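Local coordinates for protein dTDP-4-dehydrorhamnose reductase (Bacillus anthracis, PDB 3SC6) that interconverts dTDP-4-dehydro-L-rhamnose and dTDP-L-rhamnose with NADP(H), a step of dTDP-L-rhamnose biosynthesis, at residues H259-L262 and R263-F267. Residues are numbered along the deposited sequence; the frame is centred on the assembly and turned at random.
Sequences HNML and RLNGF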
ATOM      1  N   HIS A 259       8.190  11.583   6.624  1.00 61.37           N
ATOM      2  CA  HIS A 259       8.930  10.354   6.887  1.00 60.40           C
ATOM      3  C   HIS A 259       9.826  10.433   8.127  1.00 60.42           C
ATOM      4  O   HIS A 259      11.056  10.408   8.023  1.00 61.47           O
ATOM      5  CB  HIS A 259       9.737   9.993   5.636  1.00 60.68           C
ATOM      6  CG  HIS A 259       8.893   9.883   4.401  1.00 60.70           C
ATOM      7  ND1 HIS A 259       8.236   8.724   4.045  1.00 61.66           N
ATOM      8  CD2 HIS A 259       8.586  10.795   3.449  1.00 62.55           C
ATOM      9  CE1 HIS A 259       7.565   8.927   2.924  1.00 59.18           C
ATOM     10  NE2 HIS A 259       7.761  10.174   2.542  1.00 59.54           N
ATOM     11  N   ASN A 260       9.197  10.503   9.300  1.00 59.18           N
ATOM     12  CA  ASN A 260       9.929  10.585  10.562  1.00 59.31           C
ATOM     13  C   ASN A 260      10.527   9.254  11.011  1.00 57.43           C
ATOM     14  O   ASN A 260      11.744   9.125  11.096  1.00 58.32           O
ATOM     15  CB  ASN A 260       9.039  11.146  11.674  1.00 60.13           C
ATOM     16  CG  ASN A 260       8.563  12.557  11.390  1.00 63.56           C
ATOM     17  OD1 ASN A 260       8.896  13.147  10.362  1.00 67.62           O
ATOM     18  ND2 ASN A 260       7.785  13.110  12.311  1.00 65.85           N
ATOM     19  N   MET A 261       9.678   8.272  11.303  1.00 54.97           N
ATOM     20  CA  MET A 261      10.156   6.955  11.753  1.00 53.67           C
ATOM     21  C   MET A 261      11.333   6.406  10.953  1.00 53.26           C
ATOM     22  O   MET A 261      12.278   5.897  11.551  1.00 54.10           O
ATOM     23  CB  MET A 261       9.006   5.944  11.837  1.00 52.40           C
ATOM     24  CG  MET A 261       7.981   6.252  12.939  1.00 52.35           C
ATOM     25  SD  MET A 261       8.618   6.095  14.633  1.00 56.00           S
ATOM     26  CE  MET A 261       9.021   4.349  14.670  1.00 50.60           C
ATOM     27  N   LEU A 262      11.289   6.481   9.622  1.00 52.81           N
ATOM     28  CA  LEU A 262      12.409   5.983   8.810  1.00 53.57           C
ATOM     29  C   LEU A 262      13.672   6.762   9.139  1.00 55.12           C
ATOM     30  O   LEU A 262      14.731   6.188   9.362  1.00 56.21           O
ATOM     31  CB  LEU A 262      12.129   6.101   7.311  1.00 53.60           C
ATOM     32  CG  LEU A 262      11.015   5.260   6.698  1.00 53.36           C
ATOM     33  CD1 LEU A 262      10.830   5.630   5.235  1.00 54.94           C
ATOM     34  CD2 LEU A 262      11.329   3.775   6.853  1.00 52.26           C
ATOM     35  N   ARG A 263      13.545   8.080   9.162  1.00 56.39           N
ATOM     36  CA  ARG A 263      14.661   8.966   9.466  1.00 58.99           C
ATOM     37  C   ARG A 263      15.120   8.871  10.923  1.00 59.75           C
ATOM     38  O   ARG A 263      16.305   9.035  11.208  1.00 61.65           O
ATOM     39  CB  ARG A 263      14.292  10.391   9.050  1.00 60.67           C
ATOM     40  CG  ARG A 263      15.252  11.500   9.443  1.00 64.36           C
ATOM     41  CD  ARG A 263      14.796  12.797   8.774  1.00 68.45           C
ATOM     42  NE  ARG A 263      13.367  13.051   8.988  1.00 69.62           N
ATOM     43  CZ  ARG A 263      12.844  13.720  10.013  1.00 70.89           C
ATOM     44  NH1 ARG A 263      11.525  13.876  10.092  1.00 70.17           N
ATOM     45  NH2 ARG A 263      13.620  14.227  10.959  1.00 71.36           N
ATOM     46  N   LEU A 264      14.194   8.593  11.839  1.00 58.80           N
ATOM     47  CA  LEU A 264      14.541   8.468  13.257  1.00 59.73           C
ATOM     48  C   LEU A 264      15.142   7.089  13.572  1.00 59.04           C
ATOM     49  O   LEU A 264      15.756   6.907  14.620  1.00 59.24           O
ATOM     50  CB  LEU A 264      13.324   8.717  14.159  1.00 59.44           C
ATOM     51  CG  LEU A 264      12.664  10.100  14.141  1.00 60.49           C
ATOM     52  CD1 LEU A 264      11.415  10.096  15.015  1.00 59.90           C
ATOM     53  CD2 LEU A 264      13.638  11.181  14.595  1.00 61.72           C
ATOM     54  N   ASN A 265      14.956   6.124  12.672  1.00 58.39           N
ATOM     55  CA  ASN A 265      15.488   4.775  12.869  1.00 58.29           C
ATOM     56  C   ASN A 265      16.696   4.466  11.988  1.00 59.87           C
ATOM     57  O   ASN A 265      16.971   3.309  11.685  1.00 59.46           O
ATOM     58  CB  ASN A 265      14.398   3.721  12.667  1.00 56.94           C
ATOM     59  CG  ASN A 265      13.270   3.854  13.659  1.00 56.07           C
ATOM     60  OD1 ASN A 265      13.250   4.766  14.470  1.00 61.01           O
ATOM     61  ND2 ASN A 265      12.325   2.939  13.597  1.00 58.01           N
ATOM     62  N   GLY A 266      17.407   5.507  11.567  1.00 62.57           N
ATOM     63  CA  GLY A 266      18.597   5.347  10.736  1.00 64.74           C
ATOM     64  C   GLY A 266      18.425   4.926   9.289  1.00 65.34           C
ATOM     65  O   GLY A 266      19.409   4.867   8.551  1.00 66.85           O
ATOM     66  N   PHE A 267      17.202   4.628   8.862  1.00 65.19           N
ATOM     67  CA  PHE A 267      16.987   4.218   7.476  1.00 65.85           C
ATOM     68  C   PHE A 267      17.166   5.412   6.548  1.00 67.69           C
ATOM     69  O   PHE A 267      16.920   6.552   6.946  1.00 67.99           O
ATOM     70  CB  PHE A 267      15.580   3.658   7.264  1.00 64.16           C
ATOM     71  CG  PHE A 267      15.256   2.461   8.109  1.00 64.52           C
ATOM     72  CD1 PHE A 267      14.557   2.602   9.293  1.00 65.20           C
ATOM     73  CD2 PHE A 267      15.649   1.194   7.716  1.00 66.15           C
ATOM     74  CE1 PHE A 267      14.246   1.502  10.065  1.00 65.29           C
ATOM     75  CE2 PHE A 267      15.348   0.092   8.486  1.00 66.12           C
ATOM     76  CZ  PHE A 267      14.645   0.246   9.664  1.00 65.83           C
TER
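Leu262 and Phe267 meet where the short helix 260-264, a single turn on the surface of this Rossmann-fold reductase, ends in a Schellman-like turn. Phe267 N reaches back to Leu262 O in a weak bond of 3.0 Å, and Gly266, next to Asn265, takes the left-handed position, whose positive phi (72°) glycine adopts readily. The packed side rests on Leu262, the one buried residue, wedged among Met197, Tyr210 and Phe267; Phe267 CD1 closes it 4.2 Å from Leu262 CD2. Phe267 in turn rests on Lys200, Leu201 and Leu206. Bulky hydrocarbon suits both places, because they seat the turn on helix 191-202 and strand 208-211. The Phe267 ring also turns its edge to Leu262 O, which lies in the ring plane 3.6 Å from Phe267 CD1.

The helix is held by backbone bonds. Leu264 N donates to Asn260 O at 2.6 Å, the carbonyl pointing almost straight at the donor. Asn265, where the helical backbone ends, gives weak bonds from its N to Met261 O and Leu262 O. At the other end His259 occupies the N-cap position and anchors itself elsewhere, ND1 bonding to His211 O.

The solvent side is looser. Leu264 is exposed, its CG 3.3 Å from Asn260 O, beside the bonded carbonyl. Arg263, long enough to double back along the helix, starts with CG anti to its own N (chi1 172°), and the bend at chi3 brings its guanidinium alongside the Asn260 amide. The two planes stand 83° apart, and Arg263 NH1 comes within 2.7 Å of Asn260 OD1, which sits at the guanidinium edge.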